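Local coordinates for ADP-dependent L-serine kinase SerK (Thermococcus kodakarensis KOD1, PDB 5X0E), which phosphorylates free L-serine with ADP as phosphate donor, yielding O-phospho-L-serine and AMP in a magnesium-dependent first step toward L-cysteine, at residues V99-P104 against F198-P203; V124-E129 against K147-P152; D95-Y100 against T223-P228. The protein carries 1 engineered substitution. All coordinates share one frame; numbering follows the deposited sequence. Where two conformers were deposited one is given.

Contact 1: V99-P104 against F198-P203; sequences VYTWYP and FIRKAP. With SEP (phosphoserine), chain C.
Phe198 is joined to Pro104 through its backbone, where Phe198 N donates an almost straight bond of 2.7 Å to Pro104 O. The same carbonyl oxygen lies in plane at the edge of the Phe198 ring, while the Pro104 and Phe198 side chains cross at about a right angle, Pro104 CD 4.0 Å from Phe198 CB. Ile199 follows with its CD1 methyl 4.1 Å from CD1 of Tyr103. Arg200 does most of the polar work. Its CG sits between backbone N and carbonyl carbon (chi1 52°), and the extended chain beyond delivers the guanidinium edge to Trp102 O, gripped side-on by NE at 3.0 Å and NH2 at 2.9 Å. Both bonds lie in the guanidinium plane, which fixes its rotation; NH2 also bonds Pro220 O. At the backbone of Arg200, a water links its O to Tyr103 OH. Ala202 then rests its CB against Tyr100 C (3.6 Å), and Pro203 O meets Val99 CG1. Across from Arg200, Trp102 NE1 donates to the phosphoserine carboxylate atom O (3.1 Å, 166°). An antiparallel strand pair that splays into loops thus borders the O-phospho-L-serine site of the kinase.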
loop_
_atom_site.group_PDB
_atom_site.type_symbol
_atom_site.label_atom_id
_atom_site.label_comp_id
_atom_site.label_asym_id
_atom_site.label_seq_id
_atom_site.Cartn_x
_atom_site.Cartn_y
_atom_site.Cartn_z
ATOM N N VAL A 99 -12.546 -0.741 -3.783
ATOM C CA VAL A 99 -11.371 -0.184 -3.118
ATOM C C VAL A 99 -11.588 -0.039 -1.602
ATOM O O VAL A 99 -12.625 0.440 -1.150
ATOM C CB VAL A 99 -10.909 1.132 -3.770
ATOM C CG1 VAL A 99 -11.881 2.274 -3.496
ATOM C CG2 VAL A 99 -9.490 1.485 -3.332
ATOM N N TYR A 100 -10.619 -0.537 -0.846
ATOM C CA TYR A 100 -10.552 -0.360 0.605
ATOM C C TYR A 100 -9.160 0.237 0.855
ATOM O O TYR A 100 -8.652 0.933 -0.017
ATOM C CB TYR A 100 -10.790 -1.701 1.305
ATOM C CG TYR A 100 -12.126 -2.286 0.923
ATOM C CD1 TYR A 100 -13.280 -1.973 1.635
ATOM C CD2 TYR A 100 -12.240 -3.104 -0.196
ATOM C CE1 TYR A 100 -14.514 -2.494 1.262
ATOM C CE2 TYR A 100 -13.467 -3.628 -0.583
ATOM C CZ TYR A 100 -14.599 -3.322 0.139
ATOM O OH TYR A 100 -15.801 -3.863 -0.271
ATOM N N THR A 101 -8.531 -0.057 1.993
ATOM C CA THR A 101 -7.211 0.478 2.307
ATOM C C THR A 101 -6.345 -0.590 2.987
ATOM O O THR A 101 -6.790 -1.719 3.214
ATOM C CB THR A 101 -7.349 1.770 3.149
ATOM O OG1 THR A 101 -6.105 2.477 3.175
ATOM C CG2 THR A 101 -7.791 1.475 4.587
ATOM N N TRP A 102 -5.088 -0.233 3.223
ATOM C CA TRP A 102 -4.161 -1.032 4.022
ATOM C C TRP A 102 -3.831 -0.216 5.250
ATOM O O TRP A 102 -3.559 0.995 5.133
ATOM C CB TRP A 102 -2.856 -1.305 3.271
ATOM C CG TRP A 102 -2.993 -2.158 2.054
ATOM C CD1 TRP A 102 -3.160 -1.736 0.770
ATOM C CD2 TRP A 102 -2.963 -3.589 2.003
ATOM N NE1 TRP A 102 -3.247 -2.807 -0.070
ATOM C CE2 TRP A 102 -3.115 -3.960 0.652
ATOM C CE3 TRP A 102 -2.809 -4.593 2.967
ATOM C CZ2 TRP A 102 -3.138 -5.301 0.232
ATOM C CZ3 TRP A 102 -2.814 -5.939 2.545
ATOM C CH2 TRP A 102 -2.990 -6.269 1.189
ATOM N N TYR A 103 -3.841 -0.875 6.409
ATOM C CA TYR A 103 -3.529 -0.258 7.695
ATOM C C TYR A 103 -2.075 -0.578 8.090
ATOM O O TYR A 103 -1.730 -1.750 8.268
ATOM C CB TYR A 103 -4.488 -0.769 8.780
ATOM C CG TYR A 103 -5.945 -0.642 8.399
ATOM C CD1 TYR A 103 -6.575 0.590 8.389
ATOM C CD2 TYR A 103 -6.673 -1.752 8.003
ATOM C CE1 TYR A 103 -7.913 0.710 8.026
ATOM C CE2 TYR A 103 -8.000 -1.648 7.626
ATOM C CZ TYR A 103 -8.619 -0.426 7.640
ATOM O OH TYR A 103 -9.931 -0.335 7.277
ATOM N N PRO A 104 -1.225 0.463 8.226
ATOM C CA PRO A 104 0.116 0.294 8.772
ATOM C C PRO A 104 0.054 -0.240 10.190
ATOM O O PRO A 104 -0.821 0.174 10.959
ATOM C CB PRO A 104 0.687 1.722 8.796
ATOM C CG PRO A 104 -0.196 2.529 7.928
ATOM C CD PRO A 104 -1.526 1.871 7.912
ATOM N N PHE A 198 -2.410 1.473 12.673
ATOM C CA PHE A 198 -2.889 2.804 12.305
ATOM C C PHE A 198 -4.146 2.690 11.449
ATOM O O PHE A 198 -4.100 2.145 10.345
ATOM C CB PHE A 198 -1.838 3.571 11.514
ATOM C CG PHE A 198 -0.628 3.958 12.310
ATOM C CD1 PHE A 198 0.362 3.041 12.572
ATOM C CD2 PHE A 198 -0.465 5.268 12.758
ATOM C CE1 PHE A 198 1.496 3.400 13.285
ATOM C CE2 PHE A 198 0.668 5.635 13.465
ATOM C CZ PHE A 198 1.647 4.693 13.734
ATOM N N ILE A 199 -5.254 3.218 11.952
ATOM C CA ILE A 199 -6.532 3.199 11.231
ATOM C C ILE A 199 -6.743 4.487 10.442
ATOM O O ILE A 199 -6.492 5.582 10.944
ATOM C CB ILE A 199 -7.722 3.022 12.192
ATOM C CG1 ILE A 199 -7.489 1.827 13.144
ATOM C CG2 ILE A 199 -9.037 2.898 11.416
ATOM C CD1 ILE A 199 -7.212 0.494 12.488
ATOM N N ARG A 200 -7.212 4.329 9.206
ATOM C CA ARG A 200 -7.560 5.425 8.320
ATOM C C ARG A 200 -8.759 5.064 7.476
ATOM O O ARG A 200 -8.979 3.904 7.168
ATOM C CB ARG A 200 -6.383 5.757 7.384
ATOM C CG ARG A 200 -5.790 4.570 6.619
ATOM C CD ARG A 200 -4.832 5.054 5.535
ATOM N NE ARG A 200 -3.943 4.001 5.044
ATOM C CZ ARG A 200 -2.837 4.201 4.316
ATOM N NH1 ARG A 200 -2.447 5.427 3.962
ATOM N NH2 ARG A 200 -2.120 3.164 3.917
ATOM N N LYS A 201 -9.517 6.077 7.083
ATOM C CA LYS A 201 -10.642 5.920 6.170
ATOM C C LYS A 201 -10.071 5.642 4.792
ATOM O O LYS A 201 -9.070 6.235 4.418
ATOM C CB LYS A 201 -11.481 7.199 6.148
ATOM C CG LYS A 201 -12.715 7.187 5.251
ATOM C CD LYS A 201 -13.294 8.605 5.173
ATOM C CE LYS A 201 -14.643 8.659 4.477
ATOM N NZ LYS A 201 -14.541 8.091 3.115
ATOM N N ALA A 202 -10.705 4.743 4.049
ATOM C CA ALA A 202 -10.250 4.401 2.692
ATOM C C ALA A 202 -10.623 5.507 1.709
ATOM O O ALA A 202 -11.607 6.200 1.909
ATOM C CB ALA A 202 -10.871 3.091 2.241
ATOM N N PRO A 203 -9.852 5.655 0.623
ATOM C CA PRO A 203 -10.256 6.631 -0.381
ATOM C C PRO A 203 -11.390 6.043 -1.230
ATOM O O PRO A 203 -11.663 4.837 -1.137
ATOM C CB PRO A 203 -8.989 6.799 -1.220
ATOM C CG PRO A 203 -8.347 5.455 -1.176
ATOM C CD PRO A 203 -8.692 4.857 0.167
HETATM N N SEP C . -2.634 0.071 -4.604
HETATM C CA SEP C . -2.239 -1.255 -4.047
HETATM C CB SEP C . -1.444 -1.081 -2.760
HETATM O OG SEP C . -0.260 -0.345 -3.056
HETATM C C SEP C . -3.457 -2.113 -3.867
HETATM O O SEP C . -3.449 -3.086 -3.104
HETATM O OXT SEP C . -4.492 -1.858 -4.495
HETATM P P SEP C . 0.975 -1.038 -3.840
HETATM O O1P SEP C . 0.813 -2.512 -3.554
HETATM O O2P SEP C . 2.161 -0.335 -3.210
HETATM O O3P SEP C . 0.756 -0.641 -5.276
HETATM O O HOH W 1 -10.990 2.121 6.957
#

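Contact 2: V124-E129 against K147-P152; sequences VIEDPE and KSFAIP
Ile125 and Ala150 form the hydrogen-bonded pair of a short antiparallel ladder, with Ile125 N to Ala150 O at 2.9 Å and Ala150 N to Ile125 O at 2.7 Å. Asp127 N continues it to Ser148 O. The serine hydroxyl adds a side-chain bond: with OG anti to the backbone N (chi1 172°), it donates to Asp127 O at 2.7 Å, and a water joins it to Pro128 O. A second water connects Glu126 OE2 with Ser148 N.

Apolar contacts lie on both faces of the ladder. On the face of Glu126 and Phe149, Val124 CG1 presses on Phe149 CB at 3.6 Å, the two side chains crossing obliquely, and Glu126 CB lies near the ring atoms CD1 and CE1. On the face of Ile125 and Ala150, Ile125 CD1 meets Pro152 CG at 3.9 Å.

Asp127 carries the carboxylate interactions. OD1 accepts from Glu129 N (3.0 Å), met from above the carboxylate plane in an Asx turn that leads into helix 130-135; OD2 lies 3.5 Å from Ala150 CB and pairs with Lys133. Replacing Asp127 by alanine removes both oxygens and is likely to leave Glu129 N without this acceptor and Lys133 without its salt-bridge partner. Backbone pairing and one hydroxyl therefore tie the strands together, while the carboxylate closes the Asx turn into helix 130-135.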
loop_
_atom_site.group_PDB
_atom_site.type_symbol
_atom_site.label_atom_id
_atom_site.label_comp_id
_atom_site.label_asym_id
_atom_site.label_seq_id
_atom_site.Cartn_x
_atom_site.Cartn_y
_atom_site.Cartn_z
ATOM N N VAL A 124 0.227 13.677 18.535
ATOM C CA VAL A 124 -0.230 12.347 18.891
ATOM C C VAL A 124 -0.941 12.504 20.229
ATOM O O VAL A 124 -0.303 12.655 21.274
ATOM C CB VAL A 124 0.922 11.325 18.993
ATOM C CG1 VAL A 124 0.371 9.930 19.271
ATOM C CG2 VAL A 124 1.764 11.339 17.723
ATOM N N ILE A 125 -2.267 12.505 20.166
ATOM C CA ILE A 125 -3.097 12.947 21.272
ATOM C C ILE A 125 -3.890 11.756 21.777
ATOM O O ILE A 125 -4.630 11.143 21.005
ATOM C CB ILE A 125 -4.030 14.074 20.815
ATOM C CG1 ILE A 125 -3.196 15.294 20.418
ATOM C CG2 ILE A 125 -5.001 14.460 21.932
ATOM C CD1 ILE A 125 -3.929 16.287 19.562
ATOM N N GLU A 126 -3.738 11.433 23.063
ATOM C CA GLU A 126 -4.488 10.336 23.653
ATOM C C GLU A 126 -5.984 10.669 23.581
ATOM O O GLU A 126 -6.402 11.750 23.984
ATOM C CB GLU A 126 -4.046 10.041 25.097
ATOM C CG GLU A 126 -4.582 8.705 25.599
ATOM C CD GLU A 126 -3.860 8.176 26.818
ATOM O OE1 GLU A 126 -3.420 8.984 27.662
ATOM O OE2 GLU A 126 -3.731 6.941 26.918
ATOM N N ASP A 127 -6.759 9.754 23.003
ATOM C CA ASP A 127 -8.120 10.041 22.560
ATOM C C ASP A 127 -8.897 8.725 22.404
ATOM O O ASP A 127 -8.683 7.986 21.421
ATOM C CB ASP A 127 -8.054 10.809 21.227
ATOM C CG ASP A 127 -9.400 11.280 20.725
ATOM O OD1 ASP A 127 -10.447 10.797 21.198
ATOM O OD2 ASP A 127 -9.411 12.160 19.830
ATOM N N PRO A 128 -9.812 8.422 23.348
ATOM C CA PRO A 128 -10.543 7.140 23.230
ATOM C C PRO A 128 -11.458 6.997 21.998
ATOM O O PRO A 128 -11.843 5.887 21.673
ATOM C CB PRO A 128 -11.358 7.068 24.525
ATOM C CG PRO A 128 -11.465 8.464 25.014
ATOM C CD PRO A 128 -10.283 9.232 24.488
ATOM N N GLU A 129 -11.802 8.097 21.328
ATOM C CA GLU A 129 -12.603 8.046 20.092
ATOM C C GLU A 129 -11.775 8.175 18.806
ATOM O O GLU A 129 -12.351 8.383 17.737
ATOM C CB GLU A 129 -13.691 9.128 20.112
ATOM C CG GLU A 129 -14.797 8.913 21.136
ATOM C CD GLU A 129 -15.733 7.742 20.815
ATOM O OE1 GLU A 129 -15.667 7.156 19.702
ATOM O OE2 GLU A 129 -16.562 7.423 21.693
ATOM N N LYS A 147 -3.386 1.276 24.087
ATOM C CA LYS A 147 -3.827 2.670 24.168
ATOM C C LYS A 147 -4.411 3.139 22.833
ATOM O O LYS A 147 -4.368 2.398 21.838
ATOM C CB LYS A 147 -2.657 3.549 24.600
ATOM C CG LYS A 147 -2.213 3.263 26.025
ATOM C CD LYS A 147 -1.009 4.107 26.385
ATOM C CE LYS A 147 -0.485 3.766 27.780
ATOM N NZ LYS A 147 0.873 4.355 27.927
ATOM N N SER A 148 -4.965 4.357 22.831
ATOM C CA SER A 148 -5.611 4.950 21.659
ATOM C C SER A 148 -5.215 6.422 21.505
ATOM O O SER A 148 -5.390 7.219 22.417
ATOM C CB SER A 148 -7.139 4.789 21.768
ATOM O OG SER A 148 -7.841 5.497 20.744
ATOM N N PHE A 149 -4.665 6.767 20.348
ATOM C CA PHE A 149 -4.230 8.131 20.055
ATOM C C PHE A 149 -4.788 8.589 18.733
ATOM O O PHE A 149 -4.789 7.816 17.757
ATOM C CB PHE A 149 -2.707 8.233 19.945
ATOM C CG PHE A 149 -1.974 7.751 21.145
ATOM C CD1 PHE A 149 -1.658 8.629 22.187
ATOM C CD2 PHE A 149 -1.575 6.424 21.241
ATOM C CE1 PHE A 149 -0.971 8.168 23.304
ATOM C CE2 PHE A 149 -0.881 5.969 22.344
ATOM C CZ PHE A 149 -0.582 6.836 23.379
ATOM N N ALA A 150 -5.210 9.855 18.706
ATOM C CA ALA A 150 -5.541 10.559 17.479
ATOM C C ALA A 150 -4.297 11.245 16.922
ATOM O O ALA A 150 -3.551 11.902 17.670
ATOM C CB ALA A 150 -6.625 11.594 17.729
ATOM N N ILE A 151 -4.086 11.106 15.614
ATOM C CA ILE A 151 -3.115 11.918 14.875
ATOM C C ILE A 151 -3.877 12.862 13.923
ATOM O O ILE A 151 -4.283 12.442 12.827
ATOM C CB ILE A 151 -2.101 11.044 14.077
ATOM C CG1 ILE A 151 -1.373 10.086 15.018
ATOM C CG2 ILE A 151 -1.132 11.950 13.297
ATOM C CD1 ILE A 151 -0.566 9.010 14.334
ATOM N N PRO A 152 -4.074 14.138 14.328
ATOM C CA PRO A 152 -4.856 15.075 13.515
ATOM C C PRO A 152 -4.265 15.352 12.128
ATOM O O PRO A 152 -3.056 15.252 11.941
ATOM C CB PRO A 152 -4.839 16.380 14.340
ATOM C CG PRO A 152 -4.443 15.984 15.703
ATOM C CD PRO A 152 -3.609 14.760 15.582
HETATM O O HOH W 2 -5.347 5.311 25.466
HETATM O O HOH W 3 -10.042 4.702 19.672
#

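Contact 3: D95-Y100 against T223-P228; sequences DDVKVY and TRHVLP. With SEP (phosphoserine), chain C.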
loop_
_atom_site.group_PDB
_atom_site.type_symbol
_atom_site.label_atom_id
_atom_site.label_comp_id
_atom_site.label_asym_id
_atom_site.label_seq_id
_atom_site.Cartn_x
_atom_site.Cartn_y
_atom_site.Cartn_z
ATOM N N ASP A 95 -18.145 -1.798 -11.310
ATOM C CA ASP A 95 -18.453 -2.244 -9.957
ATOM C C ASP A 95 -17.683 -3.508 -9.535
ATOM O O ASP A 95 -17.699 -3.873 -8.364
ATOM C CB ASP A 95 -19.963 -2.426 -9.791
ATOM C CG ASP A 95 -20.715 -1.097 -9.824
ATOM O OD1 ASP A 95 -20.130 -0.046 -9.436
ATOM O OD2 ASP A 95 -21.893 -1.101 -10.239
ATOM N N ASP A 96 -17.001 -4.148 -10.482
ATOM C CA ASP A 96 -16.046 -5.206 -10.192
ATOM C C ASP A 96 -14.648 -4.728 -9.752
ATOM O O ASP A 96 -13.769 -5.550 -9.493
ATOM C CB ASP A 96 -15.926 -6.121 -11.412
ATOM C CG ASP A 96 -17.206 -6.889 -11.688
ATOM O OD1 ASP A 96 -17.939 -7.200 -10.729
ATOM O OD2 ASP A 96 -17.469 -7.187 -12.860
ATOM N N VAL A 97 -14.419 -3.424 -9.692
ATOM C CA VAL A 97 -13.249 -2.905 -8.999
ATOM C C VAL A 97 -13.747 -2.236 -7.712
ATOM O O VAL A 97 -14.454 -1.243 -7.771
ATOM C CB VAL A 97 -12.436 -1.935 -9.872
ATOM C CG1 VAL A 97 -11.186 -1.474 -9.124
ATOM C CG2 VAL A 97 -12.057 -2.612 -11.190
ATOM N N LYS A 98 -13.423 -2.835 -6.570
ATOM C CA LYS A 98 -13.736 -2.257 -5.263
ATOM C C LYS A 98 -12.437 -1.764 -4.622
ATOM O O LYS A 98 -11.348 -2.287 -4.907
ATOM C CB LYS A 98 -14.426 -3.293 -4.366
ATOM C CG LYS A 98 -15.854 -3.666 -4.776
ATOM C CD LYS A 98 -16.837 -2.542 -4.476
ATOM C CE LYS A 98 -18.291 -2.989 -4.597
ATOM N NZ LYS A 98 -18.774 -3.004 -6.001
ATOM N N VAL A 99 -12.546 -0.741 -3.783
ATOM C CA VAL A 99 -11.371 -0.184 -3.118
ATOM C C VAL A 99 -11.588 -0.039 -1.602
ATOM O O VAL A 99 -12.625 0.440 -1.150
ATOM C CB VAL A 99 -10.909 1.132 -3.770
ATOM C CG1 VAL A 99 -11.881 2.274 -3.496
ATOM C CG2 VAL A 99 -9.490 1.485 -3.332
ATOM N N TYR A 100 -10.619 -0.537 -0.846
ATOM C CA TYR A 100 -10.552 -0.360 0.605
ATOM C C TYR A 100 -9.160 0.237 0.855
ATOM O O TYR A 100 -8.652 0.933 -0.017
ATOM C CB TYR A 100 -10.790 -1.701 1.305
ATOM C CG TYR A 100 -12.126 -2.286 0.923
ATOM C CD1 TYR A 100 -13.280 -1.973 1.635
ATOM C CD2 TYR A 100 -12.240 -3.104 -0.196
ATOM C CE1 TYR A 100 -14.514 -2.494 1.262
ATOM C CE2 TYR A 100 -13.467 -3.628 -0.583
ATOM C CZ TYR A 100 -14.599 -3.322 0.139
ATOM O OH TYR A 100 -15.801 -3.863 -0.271
ATOM N N THR A 223 -4.563 2.666 -1.171
ATOM C CA THR A 223 -5.619 1.886 -1.794
ATOM C C THR A 223 -5.349 0.385 -1.680
ATOM O O THR A 223 -4.221 -0.060 -1.859
ATOM C CB THR A 223 -5.745 2.200 -3.296
ATOM O OG1 THR A 223 -4.510 1.911 -3.955
ATOM C CG2 THR A 223 -6.152 3.682 -3.549
ATOM N N ARG A 224 -6.403 -0.374 -1.406
ATOM C CA ARG A 224 -6.401 -1.824 -1.492
ATOM C C ARG A 224 -7.546 -2.173 -2.433
ATOM O O ARG A 224 -8.715 -2.238 -2.028
ATOM C CB ARG A 224 -6.625 -2.467 -0.123
ATOM C CG ARG A 224 -6.664 -3.997 -0.151
ATOM C CD ARG A 224 -6.554 -4.562 1.256
ATOM N NE ARG A 224 -7.764 -4.335 2.043
ATOM C CZ ARG A 224 -8.882 -5.063 1.971
ATOM N NH1 ARG A 224 -8.996 -6.058 1.110
ATOM N NH2 ARG A 224 -9.920 -4.775 2.760
ATOM N N HIS A 225 -7.200 -2.378 -3.688
ATOM C CA HIS A 225 -8.162 -2.691 -4.713
ATOM C C HIS A 225 -8.463 -4.166 -4.714
ATOM O O HIS A 225 -7.558 -4.979 -4.620
ATOM C CB HIS A 225 -7.618 -2.296 -6.068
ATOM C CG HIS A 225 -7.506 -0.816 -6.256
ATOM N ND1 HIS A 225 -6.355 -0.118 -5.978
ATOM C CD2 HIS A 225 -8.401 0.093 -6.711
ATOM C CE1 HIS A 225 -6.538 1.160 -6.272
ATOM N NE2 HIS A 225 -7.781 1.319 -6.693
ATOM N N VAL A 226 -9.731 -4.509 -4.880
ATOM C CA VAL A 226 -10.123 -5.910 -4.889
ATOM C C VAL A 226 -11.068 -6.169 -6.053
ATOM O O VAL A 226 -12.003 -5.414 -6.321
ATOM C CB VAL A 226 -10.704 -6.400 -3.536
ATOM C CG1 VAL A 226 -9.640 -6.391 -2.446
ATOM C CG2 VAL A 226 -11.905 -5.584 -3.110
ATOM N N LEU A 227 -10.754 -7.240 -6.771
ATOM C CA LEU A 227 -11.482 -7.669 -7.948
ATOM C C LEU A 227 -12.287 -8.884 -7.518
ATOM O O LEU A 227 -12.129 -9.332 -6.391
ATOM C CB LEU A 227 -10.487 -8.048 -9.039
ATOM C CG LEU A 227 -9.335 -7.072 -9.312
ATOM C CD1 LEU A 227 -8.483 -7.577 -10.470
ATOM C CD2 LEU A 227 -9.857 -5.672 -9.575
ATOM N N PRO A 228 -13.118 -9.455 -8.416
ATOM C CA PRO A 228 -13.777 -10.716 -8.057
ATOM C C PRO A 228 -12.832 -11.948 -7.998
ATOM O O PRO A 228 -13.271 -13.038 -7.662
ATOM C CB PRO A 228 -14.847 -10.889 -9.154
ATOM C CG PRO A 228 -15.025 -9.527 -9.755
ATOM C CD PRO A 228 -13.662 -8.902 -9.668
HETATM N N SEP C . -2.634 0.071 -4.604
HETATM C CA SEP C . -2.239 -1.255 -4.047
HETATM C CB SEP C . -1.444 -1.081 -2.760
HETATM O OG SEP C . -0.260 -0.345 -3.056
HETATM C C SEP C . -3.457 -2.113 -3.867
HETATM O O SEP C . -3.449 -3.086 -3.104
HETATM O OXT SEP C . -4.492 -1.858 -4.495
HETATM P P SEP C . 0.975 -1.038 -3.840
HETATM O O1P SEP C . 0.813 -2.512 -3.554
HETATM O O2P SEP C . 2.161 -0.335 -3.210
HETATM O O3P SEP C . 0.756 -0.641 -5.276
#
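Tyr100 and Arg224 lie crosswise on one side of the strand pair, with the arginine guanidinium under the start of the tyrosine side chain. Tyr100 CB stands over a guanidinium face, 3.5 Å from Arg224 NH2, and ring and guanidinium planes are only 17° apart. The arginine reaches there by a bend at chi3 (71°), and its NE bonds Thr101 O, which helps hold the group in place. Their backbones form a hydrogen-bonded pair, Tyr100 N to Arg224 O at 2.8 Å and Arg224 N to Tyr100 O at 2.9 Å. Two residues along the ladder, Lys98 and Val226 repeat this pattern, so that strands 98-107 and 224-226 run antiparallel as neighbours in the larger sheet. In the conformer given for Val226, one of two deposited, CG2 lies in plane at the edge of the Tyr100 ring; that contact is less certain. On the face of Val99 and His225, the histidine belongs to the O-phospho-L-serine site, and Val99 CG2 sits over its imidazole, 3.9 Å from the centroid. His225 ND1 and His225 N each donate to phosphoserine OXT, both at 2.9 Å. Thr223 OG1 accepts from the phosphoserine N at 2.7 Å and is also hydrogen-bonded to His29.

All three contacts belong to one antiparallel sheet. Contacts 1 and 3 both use strand 98-107, share Val99 and Tyr100, and have centres about 13 Å apart; this strand pairs with 196-199 in the one and 224-226 in the other. They meet directly, Trp102 packing on Thr223 and Arg224, and both reach phosphoserine, so segments far apart in sequence contribute to one binding site. Contact 2, whose segments are 124-129 and 147-152, falls within the chain span that each of the others closes. Its centre is about 17 Å from that of contact 1, which it touches where Phe198 CE2 packs on Ile151 CD1 (3.7 Å), and about 29 Å from that of contact 3, marking the sheet's end remote from the bound phosphoserine.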